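Local coordinates for lipoteichoic acid primase (Listeria monocytogenes, PDB 4UOP), which is probably a metal-dependent enzyme of the sulfatase-like family, seen here as its extracellular catalytic domain with a bound magnesium ion, at residues 206-211 against 271-276. Numbering follows the deposited sequence.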
loop_
_atom_site.group_PDB
_atom_site.type_symbol
_atom_site.label_atom_id
_atom_site.label_comp_id
_atom_site.label_asym_id
_atom_site.label_seq_id
_atom_site.Cartn_x
_atom_site.Cartn_y
_atom_site.Cartn_z
ATOM N N GLU B 206 21.206 -27.472 -21.522
ATOM C CA GLU B 206 21.145 -28.898 -21.222
ATOM C C GLU B 206 19.734 -29.454 -21.299
ATOM O O GLU B 206 19.551 -30.586 -21.740
ATOM C CB GLU B 206 21.812 -29.218 -19.888
ATOM C CG GLU B 206 23.340 -29.128 -19.984
ATOM C CD GLU B 206 23.928 -29.749 -21.268
ATOM O OE1 GLU B 206 23.913 -31.000 -21.396
ATOM O OE2 GLU B 206 24.422 -28.992 -22.148
ATOM N N GLN B 207 18.737 -28.654 -20.922
ATOM C CA GLN B 207 17.355 -29.092 -21.085
ATOM C C GLN B 207 17.004 -29.217 -22.565
ATOM O O GLN B 207 16.348 -30.175 -22.988
ATOM C CB GLN B 207 16.403 -28.112 -20.404
ATOM C CG GLN B 207 16.429 -28.213 -18.893
ATOM C CD GLN B 207 15.574 -27.150 -18.240
ATOM O OE1 GLN B 207 15.752 -25.953 -18.489
ATOM N NE2 GLN B 207 14.611 -27.578 -17.441
ATOM N N TYR B 208 17.457 -28.245 -23.347
ATOM C CA TYR B 208 17.250 -28.245 -24.790
ATOM C C TYR B 208 17.845 -29.520 -25.440
ATOM O O TYR B 208 17.176 -30.193 -26.226
ATOM C CB TYR B 208 17.876 -26.989 -25.376
ATOM C CG TYR B 208 17.894 -26.901 -26.885
ATOM C CD1 TYR B 208 16.726 -26.797 -27.608
ATOM C CD2 TYR B 208 19.102 -26.905 -27.578
ATOM C CE1 TYR B 208 16.749 -26.699 -28.994
ATOM C CE2 TYR B 208 19.141 -26.797 -28.957
ATOM C CZ TYR B 208 17.972 -26.712 -29.664
ATOM O OH TYR B 208 18.052 -26.622 -31.036
ATOM N N LYS B 209 19.097 -29.816 -25.118
ATOM C CA LYS B 209 19.790 -30.972 -25.701
ATOM C C LYS B 209 19.153 -32.302 -25.284
ATOM O O LYS B 209 19.195 -33.284 -26.030
ATOM C CB LYS B 209 21.267 -30.946 -25.333
ATOM C CG LYS B 209 22.055 -29.926 -26.126
ATOM C CD LYS B 209 23.533 -29.952 -25.767
ATOM C CE LYS B 209 24.352 -29.179 -26.781
ATOM N NZ LYS B 209 25.792 -29.556 -26.728
ATOM N N ASN B 210 18.536 -32.317 -24.109
ATOM C CA ASN B 210 17.877 -33.508 -23.612
ATOM C C ASN B 210 16.390 -33.612 -23.906
ATOM O O ASN B 210 15.710 -34.475 -23.355
ATOM C CB ASN B 210 18.188 -33.658 -22.134
ATOM C CG ASN B 210 19.640 -34.034 -21.923
ATOM O OD1 ASN B 210 19.956 -35.217 -21.869
ATOM N ND2 ASN B 210 20.544 -33.042 -21.909
ATOM N N ASN B 211 15.889 -32.752 -24.792
ATOM C CA ASN B 211 14.478 -32.770 -25.175
ATOM C C ASN B 211 13.522 -32.564 -24.020
ATOM O O ASN B 211 12.433 -33.144 -24.006
ATOM C CB ASN B 211 14.128 -34.087 -25.891
ATOM C CG ASN B 211 14.214 -33.975 -27.382
ATOM O OD1 ASN B 211 14.789 -33.026 -27.920
ATOM N ND2 ASN B 211 13.642 -34.956 -28.074
ATOM N N SER B 271 22.769 -21.211 -30.172
ATOM C CA SER B 271 22.530 -22.518 -29.633
ATOM C C SER B 271 21.376 -23.249 -30.300
ATOM O O SER B 271 21.285 -24.466 -30.164
ATOM C CB SER B 271 22.238 -22.422 -28.136
ATOM O OG SER B 271 20.982 -21.812 -27.912
ATOM N N GLY B 272 20.508 -22.529 -31.010
ATOM C CA GLY B 272 19.277 -23.126 -31.546
ATOM C C GLY B 272 18.041 -22.969 -30.657
ATOM O O GLY B 272 16.913 -23.252 -31.086
ATOM N N ILE B 273 18.230 -22.518 -29.420
ATOM C CA ILE B 273 17.100 -22.375 -28.491
ATOM C C ILE B 273 16.097 -21.326 -28.999
ATOM O O ILE B 273 14.888 -21.516 -28.888
ATOM C CB ILE B 273 17.588 -22.058 -27.069
ATOM C CG1 ILE B 273 18.303 -23.280 -26.487
ATOM C CG2 ILE B 273 16.431 -21.692 -26.150
ATOM C CD1 ILE B 273 19.164 -22.955 -25.287
ATOM N N TRP B 274 16.600 -20.243 -29.581
ATOM C CA TRP B 274 15.740 -19.139 -30.057
ATOM C C TRP B 274 14.698 -19.635 -31.054
ATOM O O TRP B 274 13.521 -19.254 -30.991
ATOM C CB TRP B 274 16.600 -18.074 -30.698
ATOM C CG TRP B 274 15.897 -16.848 -31.171
ATOM C CD1 TRP B 274 15.597 -16.527 -32.464
ATOM C CD2 TRP B 274 15.455 -15.746 -30.369
ATOM N NE1 TRP B 274 14.993 -15.292 -32.519
ATOM C CE2 TRP B 274 14.867 -14.803 -31.245
ATOM C CE3 TRP B 274 15.473 -15.475 -28.993
ATOM C CZ2 TRP B 274 14.330 -13.593 -30.791
ATOM C CZ3 TRP B 274 14.941 -14.274 -28.543
ATOM C CH2 TRP B 274 14.377 -13.345 -29.440
ATOM N N ASP B 275 15.146 -20.495 -31.961
ATOM C CA ASP B 275 14.289 -21.014 -33.024
ATOM C C ASP B 275 13.355 -22.099 -32.532
ATOM O O ASP B 275 12.523 -22.574 -33.306
ATOM C CB ASP B 275 15.139 -21.562 -34.176
ATOM C CG ASP B 275 15.959 -20.483 -34.864
ATOM O OD1 ASP B 275 15.466 -19.345 -34.995
ATOM O OD2 ASP B 275 17.098 -20.762 -35.290
ATOM N N ASP B 276 13.473 -22.482 -31.262
ATOM C CA ASP B 276 12.621 -23.488 -30.658
ATOM C C ASP B 276 11.890 -22.990 -29.407
ATOM O O ASP B 276 11.440 -23.806 -28.592
ATOM C CB ASP B 276 13.466 -24.719 -30.297
ATOM C CG ASP B 276 13.260 -25.897 -31.257
ATOM O OD1 ASP B 276 12.652 -25.719 -32.350
ATOM O OD2 ASP B 276 13.712 -27.017 -30.898
HETATM O O HOH W 1 15.937 -27.422 -32.371
#
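Tyr208 and Ile273 bring the two backbones nearest, their CA atoms 6.9 Å apart, where the last turn of helix 193-209 faces the loop that follows helix 246-271. Both helices run out here: the first closes in a Schellman motif, in which Asn211, the C-prime residue at positive phi, donates its backbone N-H to Tyr208 O (N to O 3.2 Å), and the second gives way at Gly272, also at positive phi. Beyond the contact face, Asn210 ND2 reinforces the first helix end with a nearly straight bond to Glu206 O, a carbonyl that accepts from Asn210 N as well.

Tyr208 is the shared element of every cross-segment touch. Its chi1 of 173° sets CG anti to the backbone N and sends the ring across to the loop. Ile273 CG1 lies over one ring face, displaced toward the rim on the CG side; a distance of 4.0 Å from Ile273 CG1 to the Tyr208 ring centroid, 23° off the normal, identifies a CH-pi contact. Ser271 O meets the ring obliquely, 3.4 Å from Tyr208 CE2. At the edge, Asp276 OD2 lies near the ring plane, and the carboxylate is turned 78° from it. A water completes this polar end, lying 2.6 Å from Tyr208 OH and donating to Asp276 OD2 at 2.7 Å.

This surface contact joins the C-terminal turn of helix 193-209 to the loop between helix 246-271 and strand 277-283. Ile273 also packs on Phe201 of helix 193-209, Leu268 of helix 246-271 and Phe214 of strand 214-219, which pairs in parallel with strand 59-65, as does strand 277-283, into which Asp276 directly leads.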